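PDB 6LK4: guanosine 5'-monophosphate Reductase from Trypanosoma brucei brucei, which probably catalyses the NADPH-dependent deamination of GMP to IMP, and binds GTP in its CBS domains as an allosterically regulated enzyme. Local coordinates for residues 96-101 with 205-210; 127-132 with 142-147; 233-238 with 269-274. One frame throughout, in Å; residues are numbered along the deposited sequence.

Overall arrangement
Contacts 1 and 2 belong to the CBS module and share one ligand, GTP; contact 3 lies in the catalytic barrel, its centre about 34 Å from that of contact 1. Contact 2 is nested within the chain loop that contact 1 closes, and the two meet where Leu206 packs on Cys129 and Leu131. Contact 2 is a buried hairpin with firm backbone bonding, interrupted by a beta bulge, while contact 1 is partly buried, with one firm backbone bond and much side-chain packing. Together they supply Ile99 and Val127 to opposite faces of the guanine. Contact 3, also largely buried, joins a barrel strand end to a helix mainly through van der Waals contacts of one methionine.

Contact 1 of 3, residues 96-101 with 205-210; sequences SFLIES and YLVTLS. With GTP (guanosine-5'-triphosphate), chain B.
Leu206 O receives the firm backbone bond of this pairing, from Ile99 N at 2.9 Å and nearly straight at 168°. The return bond, Leu206 N to Ile99 O, is weak, so side chains do much of the joining. Leu98 lays CD1 over the face of the Tyr205 ring, 4.2 Å from its centroid and 7° off the normal, a CH-pi contact suited to a branched aliphatic chain. Its other methyl, CD2, meets Val207 CG2 at 3.5 Å. Glu100 runs beside the tyrosine, CG lying in the ring plane 3.8 Å from CE1, while its carboxylate pairs with Arg226. Ile99 points to the other side of the strands. With CG1 anti to the carbonyl carbon (chi1 -55°), its CD1 reaches Thr208 CG2 at 3.5 Å, crossing it at about a right angle, and its CG2 is left facing the guanine, 3.8 Å from GTP N7. Leu206 CD2 borders the same base at GTP N2, 3.5 Å away. Thr208, the N-cap of helix 209-216, uses OG1 to bind Asp211 N, and Asp211 in turn hydrogen-bonds GTP. Apolar side chains for the base, followed by a Thr-x-x-Asp sequence at a helix start, are the hallmark of a nucleotide pocket in a CBS domain.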
# COMPACT_ATOMS: atom_id res chain seq x y z
N SER A 96 52.86 -9.88 3.72
CA SER A 96 54.17 -9.28 3.46
C SER A 96 55.04 -10.35 2.82
O SER A 96 54.64 -11.50 2.68
CB SER A 96 54.81 -8.76 4.74
OG SER A 96 56.08 -8.20 4.48
N PHE A 97 56.24 -9.96 2.44
CA PHE A 97 57.24 -10.98 2.11
C PHE A 97 58.07 -11.29 3.35
O PHE A 97 57.97 -12.38 3.92
CB PHE A 97 58.11 -10.53 0.94
CG PHE A 97 59.07 -11.57 0.52
CD1 PHE A 97 58.62 -12.83 0.13
CD2 PHE A 97 60.44 -11.33 0.57
CE1 PHE A 97 59.50 -13.83 -0.24
CE2 PHE A 97 61.32 -12.33 0.20
CZ PHE A 97 60.86 -13.58 -0.21
N LEU A 98 58.89 -10.35 3.79
CA LEU A 98 59.57 -10.47 5.07
C LEU A 98 58.72 -9.81 6.14
O LEU A 98 58.49 -8.60 6.11
CB LEU A 98 60.95 -9.81 5.03
CG LEU A 98 61.88 -10.28 3.93
CD1 LEU A 98 63.27 -9.75 4.17
CD2 LEU A 98 61.90 -11.78 3.89
N ILE A 99 58.22 -10.61 7.08
CA ILE A 99 57.48 -10.06 8.20
C ILE A 99 58.49 -9.44 9.16
O ILE A 99 59.32 -10.15 9.73
CB ILE A 99 56.63 -11.13 8.91
CG1 ILE A 99 55.71 -11.81 7.91
CG2 ILE A 99 55.85 -10.49 10.05
CD1 ILE A 99 55.23 -13.17 8.37
N GLU A 100 58.44 -8.13 9.31
CA GLU A 100 59.23 -7.48 10.35
C GLU A 100 58.59 -7.76 11.71
O GLU A 100 57.36 -7.83 11.83
CB GLU A 100 59.32 -5.98 10.10
CG GLU A 100 60.20 -5.59 8.94
CD GLU A 100 60.43 -4.09 8.88
OE1 GLU A 100 60.09 -3.42 9.88
OE2 GLU A 100 60.93 -3.59 7.85
N SER A 101 59.43 -7.92 12.72
CA SER A 101 58.98 -8.09 14.10
C SER A 101 57.90 -9.16 14.21
O SER A 101 56.76 -8.86 14.60
CB SER A 101 58.49 -6.75 14.63
N TYR A 205 63.41 -11.98 10.85
CA TYR A 205 62.21 -11.94 10.03
C TYR A 205 61.57 -13.31 9.99
O TYR A 205 62.14 -14.31 10.44
CB TYR A 205 62.50 -11.50 8.58
CG TYR A 205 63.22 -10.19 8.45
CD1 TYR A 205 62.53 -8.99 8.43
CD2 TYR A 205 64.60 -10.15 8.29
CE1 TYR A 205 63.19 -7.79 8.28
CE2 TYR A 205 65.27 -8.95 8.14
CZ TYR A 205 64.57 -7.77 8.14
OH TYR A 205 65.23 -6.58 8.00
N LEU A 206 60.38 -13.35 9.39
CA LEU A 206 59.65 -14.58 9.13
C LEU A 206 59.12 -14.53 7.71
O LEU A 206 58.57 -13.51 7.29
CB LEU A 206 58.50 -14.78 10.13
CG LEU A 206 57.63 -16.03 9.84
CD1 LEU A 206 58.51 -17.29 9.84
CD2 LEU A 206 56.44 -16.19 10.79
N VAL A 207 59.28 -15.63 6.97
CA VAL A 207 58.64 -15.81 5.68
C VAL A 207 57.71 -17.00 5.81
O VAL A 207 58.12 -18.06 6.29
CB VAL A 207 59.68 -16.00 4.56
CG1 VAL A 207 59.01 -15.93 3.20
CG2 VAL A 207 60.76 -14.95 4.69
N THR A 208 56.45 -16.82 5.40
CA THR A 208 55.44 -17.85 5.57
C THR A 208 55.03 -18.38 4.22
O THR A 208 54.99 -17.64 3.24
CB THR A 208 54.18 -17.34 6.30
OG1 THR A 208 53.36 -16.57 5.40
CG2 THR A 208 54.54 -16.50 7.50
N LEU A 209 54.69 -19.67 4.19
CA LEU A 209 54.17 -20.27 2.97
C LEU A 209 52.91 -19.54 2.51
O LEU A 209 52.69 -19.36 1.31
CB LEU A 209 53.89 -21.76 3.19
CG LEU A 209 53.17 -22.43 2.02
CD1 LEU A 209 54.12 -22.54 0.84
CD2 LEU A 209 52.65 -23.78 2.39
N SER A 210 52.10 -19.10 3.46
CA SER A 210 50.89 -18.35 3.11
C SER A 210 51.21 -17.13 2.25
O SER A 210 50.53 -16.87 1.24
CB SER A 210 50.16 -17.94 4.39
OG SER A 210 49.18 -16.94 4.16
O3B GTP B . 44.58 -16.81 7.15
PB GTP B . 45.97 -16.88 6.35
O1B GTP B . 46.03 -15.82 5.28
O2B GTP B . 46.17 -18.27 5.76
O3A GTP B . 47.05 -16.60 7.52
PA GTP B . 47.96 -17.72 8.25
O1A GTP B . 47.94 -19.06 7.56
O2A GTP B . 47.54 -17.80 9.68
O5' GTP B . 49.45 -17.13 8.12
C5' GTP B . 49.80 -15.92 8.74
C4' GTP B . 49.56 -14.71 7.84
O4' GTP B . 49.54 -13.58 8.69
C3' GTP B . 50.65 -14.45 6.81
O3' GTP B . 50.05 -13.89 5.66
C2' GTP B . 51.52 -13.41 7.47
O2' GTP B . 52.18 -12.53 6.59
C1' GTP B . 50.54 -12.66 8.35
N9 GTP B . 51.28 -12.23 9.53
C8 GTP B . 51.44 -10.95 9.95
N7 GTP B . 52.21 -10.96 11.05
C5 GTP B . 52.54 -12.24 11.33
C6 GTP B . 53.30 -12.80 12.35
O6 GTP B . 53.80 -12.05 13.20
N1 GTP B . 53.47 -14.18 12.40
C2 GTP B . 52.88 -14.98 11.45
N2 GTP B . 53.03 -16.30 11.48
N3 GTP B . 52.12 -14.40 10.45
C4 GTP B . 51.96 -13.06 10.39

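Contact 2 of 3, residues 127-132 with 142-147. With GTP (guanosine-5'-triphosphate), chain B.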
# COMPACT_ATOMS: atom_id res chain seq x y z
N VAL A 127 47.58 -14.46 13.58
CA VAL A 127 48.77 -14.86 12.85
C VAL A 127 48.85 -16.38 12.84
O VAL A 127 48.24 -17.08 13.66
CB VAL A 127 50.04 -14.25 13.45
CG1 VAL A 127 49.92 -12.72 13.51
CG2 VAL A 127 50.30 -14.82 14.82
N GLY A 128 49.63 -16.90 11.88
CA GLY A 128 49.68 -18.33 11.64
C GLY A 128 50.64 -19.11 12.52
O GLY A 128 50.55 -20.33 12.58
N CYS A 129 51.57 -18.44 13.18
CA CYS A 129 52.44 -19.18 14.07
C CYS A 129 53.03 -18.20 15.07
O CYS A 129 52.97 -16.99 14.88
CB CYS A 129 53.55 -19.90 13.30
SG CYS A 129 54.90 -18.81 12.92
N LEU A 130 53.60 -18.74 16.12
CA LEU A 130 54.38 -17.96 17.07
C LEU A 130 55.78 -18.53 17.09
O LEU A 130 55.96 -19.76 17.09
CB LEU A 130 53.78 -18.01 18.48
CG LEU A 130 52.39 -17.41 18.64
CD1 LEU A 130 51.88 -17.68 20.03
CD2 LEU A 130 52.42 -15.91 18.35
N LEU A 131 56.77 -17.64 17.08
CA LEU A 131 58.15 -18.08 17.17
C LEU A 131 58.56 -18.08 18.64
O LEU A 131 58.37 -17.09 19.34
CB LEU A 131 59.06 -17.19 16.32
CG LEU A 131 58.65 -17.42 14.87
CD1 LEU A 131 59.12 -16.30 13.98
CD2 LEU A 131 59.13 -18.78 14.37
N VAL A 132 59.05 -19.22 19.10
CA VAL A 132 59.46 -19.39 20.49
C VAL A 132 60.91 -18.95 20.59
O VAL A 132 61.79 -19.54 19.96
CB VAL A 132 59.27 -20.84 20.96
CG1 VAL A 132 59.30 -20.90 22.47
CG2 VAL A 132 57.95 -21.39 20.44
N LEU A 142 64.20 -20.54 19.55
CA LEU A 142 64.24 -21.92 20.05
C LEU A 142 63.28 -22.87 19.35
O LEU A 142 63.48 -24.08 19.42
CB LEU A 142 63.94 -21.96 21.56
CG LEU A 142 64.70 -20.92 22.38
CD1 LEU A 142 63.90 -20.47 23.58
CD2 LEU A 142 66.05 -21.44 22.81
N GLY A 143 62.24 -22.36 18.71
CA GLY A 143 61.27 -23.23 18.08
C GLY A 143 60.04 -22.45 17.66
O GLY A 143 59.99 -21.22 17.75
N ILE A 144 59.04 -23.20 17.22
CA ILE A 144 57.87 -22.64 16.57
C ILE A 144 56.63 -23.37 17.06
O ILE A 144 56.67 -24.57 17.35
CB ILE A 144 57.99 -22.71 15.03
CG1 ILE A 144 56.84 -21.95 14.36
CG2 ILE A 144 58.08 -24.17 14.56
CD1 ILE A 144 56.83 -22.05 12.86
N ILE A 145 55.52 -22.65 17.14
CA ILE A 145 54.29 -23.22 17.64
C ILE A 145 53.13 -22.70 16.80
O ILE A 145 53.03 -21.50 16.52
CB ILE A 145 54.13 -22.90 19.14
CG1 ILE A 145 53.45 -24.06 19.87
CG2 ILE A 145 53.40 -21.61 19.40
CD1 ILE A 145 53.48 -23.91 21.36
N THR A 146 52.28 -23.61 16.34
CA THR A 146 51.12 -23.28 15.52
C THR A 146 49.86 -23.84 16.18
O THR A 146 49.92 -24.62 17.14
CB THR A 146 51.27 -23.85 14.11
OG1 THR A 146 51.46 -25.27 14.19
CG2 THR A 146 52.49 -23.27 13.44
N ARG A 147 48.70 -23.43 15.66
CA ARG A 147 47.44 -23.98 16.15
C ARG A 147 47.46 -25.50 16.12
O ARG A 147 47.00 -26.15 17.05
CB ARG A 147 46.27 -23.45 15.33
CG ARG A 147 45.90 -22.01 15.60
CD ARG A 147 44.99 -21.45 14.51
NE ARG A 147 44.67 -20.05 14.75
CZ ARG A 147 45.53 -19.05 14.58
NH1 ARG A 147 46.76 -19.29 14.15
NH2 ARG A 147 45.15 -17.81 14.85
O3B GTP B . 44.58 -16.81 7.15
PB GTP B . 45.97 -16.88 6.35
O1B GTP B . 46.03 -15.82 5.28
O2B GTP B . 46.17 -18.27 5.76
O3A GTP B . 47.05 -16.60 7.52
PA GTP B . 47.96 -17.72 8.25
O1A GTP B . 47.94 -19.06 7.56
O2A GTP B . 47.54 -17.80 9.68
O5' GTP B . 49.45 -17.13 8.12
C5' GTP B . 49.80 -15.92 8.74
C4' GTP B . 49.56 -14.71 7.84
O4' GTP B . 49.54 -13.58 8.69
C3' GTP B . 50.65 -14.45 6.81
O3' GTP B . 50.05 -13.89 5.66
C2' GTP B . 51.52 -13.41 7.47
O2' GTP B . 52.18 -12.53 6.59
C1' GTP B . 50.54 -12.66 8.35
N9 GTP B . 51.28 -12.23 9.53
C8 GTP B . 51.44 -10.95 9.95
N7 GTP B . 52.21 -10.96 11.05
C5 GTP B . 52.54 -12.24 11.33
C6 GTP B . 53.30 -12.80 12.35
O6 GTP B . 53.80 -12.05 13.20
N1 GTP B . 53.47 -14.18 12.40
C2 GTP B . 52.88 -14.98 11.45
N2 GTP B . 53.03 -16.30 11.48
N3 GTP B . 52.12 -14.40 10.45
C4 GTP B . 51.96 -13.06 10.39
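Ile144 and Leu131 form the apolar centre, with Ile144 CG1 lying obliquely 3.9 Å from Leu131 CD2. Ile144 sends CG1 anti to its own nitrogen (chi1 -173°), which carries CD1 along the strand to Cys129 SG at 3.8 Å. On the reverse face Leu130 CB meets Ile145 CG2 at 3.7 Å, and Val132 spreads over Gly143, its CG2 lying against the glycine carbonyl; glycine suits this place because its phi is 168°. Around these branched residues the two strands run antiparallel. Leu130 and Ile145 exchange both backbone bonds, the one from Leu130 N to Ile145 O measuring 2.8 Å. Farther along, Val132 O is gripped twice, by Leu142 N and by Gly143 N at 3.1 Å; two residues facing one make this a classic beta bulge. At the other end lies the polar edge. Arg147, extended from CG to NE, brings NH1 to Val127 O at 2.7 Å, the oxygen lying in the guanidinium plane, and NH2 adds a weak second bond while also binding Leu118 O. This ties down the loop that borders GTP: Val127 CG1 lies 3.4 Å from GTP C5 over the base, Gly128 has no side chain to obstruct the nucleotide, and Cys129 SG accepts a weak bond from N2. The hairpin continues in a mixed sheet between strands 104-105 and 164-165; Cys129, Leu131 and Ile144 face strand 193-197, whereas Val132 and Ile145 pack on helix 159-162.

Contact 3 of 3, residues 233-238 with 269-274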
# COMPACT_ATOMS: atom_id res chain seq x y z
N ALA A 233 45.42 7.12 3.08
CA ALA A 233 44.71 7.67 4.22
C ALA A 233 44.40 9.15 3.98
O ALA A 233 45.18 9.86 3.33
CB ALA A 233 45.51 7.50 5.53
N ALA A 234 43.27 9.61 4.51
CA ALA A 234 42.83 10.98 4.32
C ALA A 234 43.23 11.85 5.51
O ALA A 234 43.34 11.38 6.64
CB ALA A 234 41.31 11.03 4.12
N VAL A 235 43.48 13.13 5.23
CA VAL A 235 43.70 14.14 6.25
C VAL A 235 42.81 15.33 5.93
O VAL A 235 42.34 15.50 4.80
CB VAL A 235 45.17 14.61 6.34
CG1 VAL A 235 46.08 13.50 6.82
CG2 VAL A 235 45.63 15.17 5.00
N GLY A 236 42.58 16.16 6.94
CA GLY A 236 41.89 17.41 6.76
C GLY A 236 42.87 18.51 6.45
O GLY A 236 43.95 18.28 5.90
N VAL A 237 42.50 19.74 6.82
CA VAL A 237 43.36 20.90 6.59
C VAL A 237 43.62 21.69 7.86
O VAL A 237 44.26 22.74 7.80
CB VAL A 237 42.78 21.83 5.51
CG1 VAL A 237 42.95 21.22 4.15
CG2 VAL A 237 41.32 22.13 5.81
N LYS A 238 43.12 21.25 9.02
CA LYS A 238 43.32 22.01 10.24
C LYS A 238 44.76 21.83 10.72
O LYS A 238 45.50 20.96 10.24
CB LYS A 238 42.30 21.59 11.29
N ILE A 269 44.77 24.51 -0.54
CA ILE A 269 46.03 24.74 -1.24
C ILE A 269 47.19 24.78 -0.26
O ILE A 269 48.20 24.08 -0.43
CB ILE A 269 45.94 26.04 -2.05
CG1 ILE A 269 44.93 25.89 -3.20
CG2 ILE A 269 47.27 26.39 -2.61
CD1 ILE A 269 44.09 27.13 -3.48
N ASN A 270 47.04 25.58 0.80
CA ASN A 270 48.11 25.70 1.78
C ASN A 270 48.42 24.37 2.43
O ASN A 270 49.59 24.05 2.68
CB ASN A 270 47.72 26.72 2.85
CG ASN A 270 47.63 28.13 2.32
OD1 ASN A 270 48.26 28.47 1.32
ND2 ASN A 270 46.85 28.95 2.99
N MET A 271 47.40 23.56 2.69
CA MET A 271 47.67 22.23 3.21
C MET A 271 48.53 21.44 2.24
O MET A 271 49.48 20.77 2.65
CB MET A 271 46.37 21.49 3.49
CG MET A 271 46.56 20.15 4.22
SD MET A 271 47.52 20.34 5.75
CE MET A 271 47.18 18.79 6.57
N VAL A 272 48.24 21.54 0.94
CA VAL A 272 49.02 20.79 -0.04
C VAL A 272 50.47 21.27 -0.03
O VAL A 272 51.40 20.46 0.05
CB VAL A 272 48.40 20.90 -1.44
CG1 VAL A 272 49.32 20.24 -2.47
CG2 VAL A 272 47.08 20.23 -1.47
N LYS A 273 50.66 22.59 -0.12
CA LYS A 273 51.99 23.19 0.02
C LYS A 273 52.68 22.71 1.30
O LYS A 273 53.88 22.39 1.30
CB LYS A 273 51.89 24.72 0.02
CG LYS A 273 51.59 25.37 -1.34
CD LYS A 273 51.25 26.85 -1.18
CE LYS A 273 51.07 27.56 -2.53
N ARG A 274 51.93 22.64 2.40
CA ARG A 274 52.56 22.20 3.64
C ARG A 274 53.00 20.75 3.54
O ARG A 274 54.16 20.43 3.82
CB ARG A 274 51.61 22.42 4.82
CG ARG A 274 52.30 22.40 6.16
CD ARG A 274 51.63 23.33 7.15
NE ARG A 274 50.18 23.15 7.12
CZ ARG A 274 49.30 24.08 6.75
NH1 ARG A 274 49.71 25.30 6.38
NH2 ARG A 274 48.00 23.78 6.76
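Val235, the last residue of strand 232-235, directs its side chain at helix 266-276, and its CG2 lies 4.2 Å from Met271 CE. Gly236 follows as the chain leaves the strand, and its carbonyl oxygen rests 3.3 Å from the same methyl group. Met271 reaches this far because CG stands anti to its backbone nitrogen (chi1 -172°) and the chain then bends at chi2, bringing CE to the Gly236 carbonyl and the Val235 side chain; a long, flexible thioether suits the span from helix to strand end. The strand is the third of the eight in the TIM barrel, and the helix follows the fourth, 255-259, so the methionine bridges neighbouring beta-alpha units at the C-terminal end of the strands, the end where such barrels carry their active sites. Val258 of the fourth strand touches Val235, Val237 and Met271 alike. Next, Val237 crosses the methionine obliquely, its CG1 3.5 Å from Met271 CB, nearer the root of that side chain. It also adjoins Ile260, predicted to bind NAD. Arg274, one helical turn beyond Met271, approaches Val237 O with the edge of its guanidinium, but NH2 stays 4.0 Å away. Lys238 then turns away from the helix, its backbone nitrogen bonded to Asp241 at the start of helix 239-251.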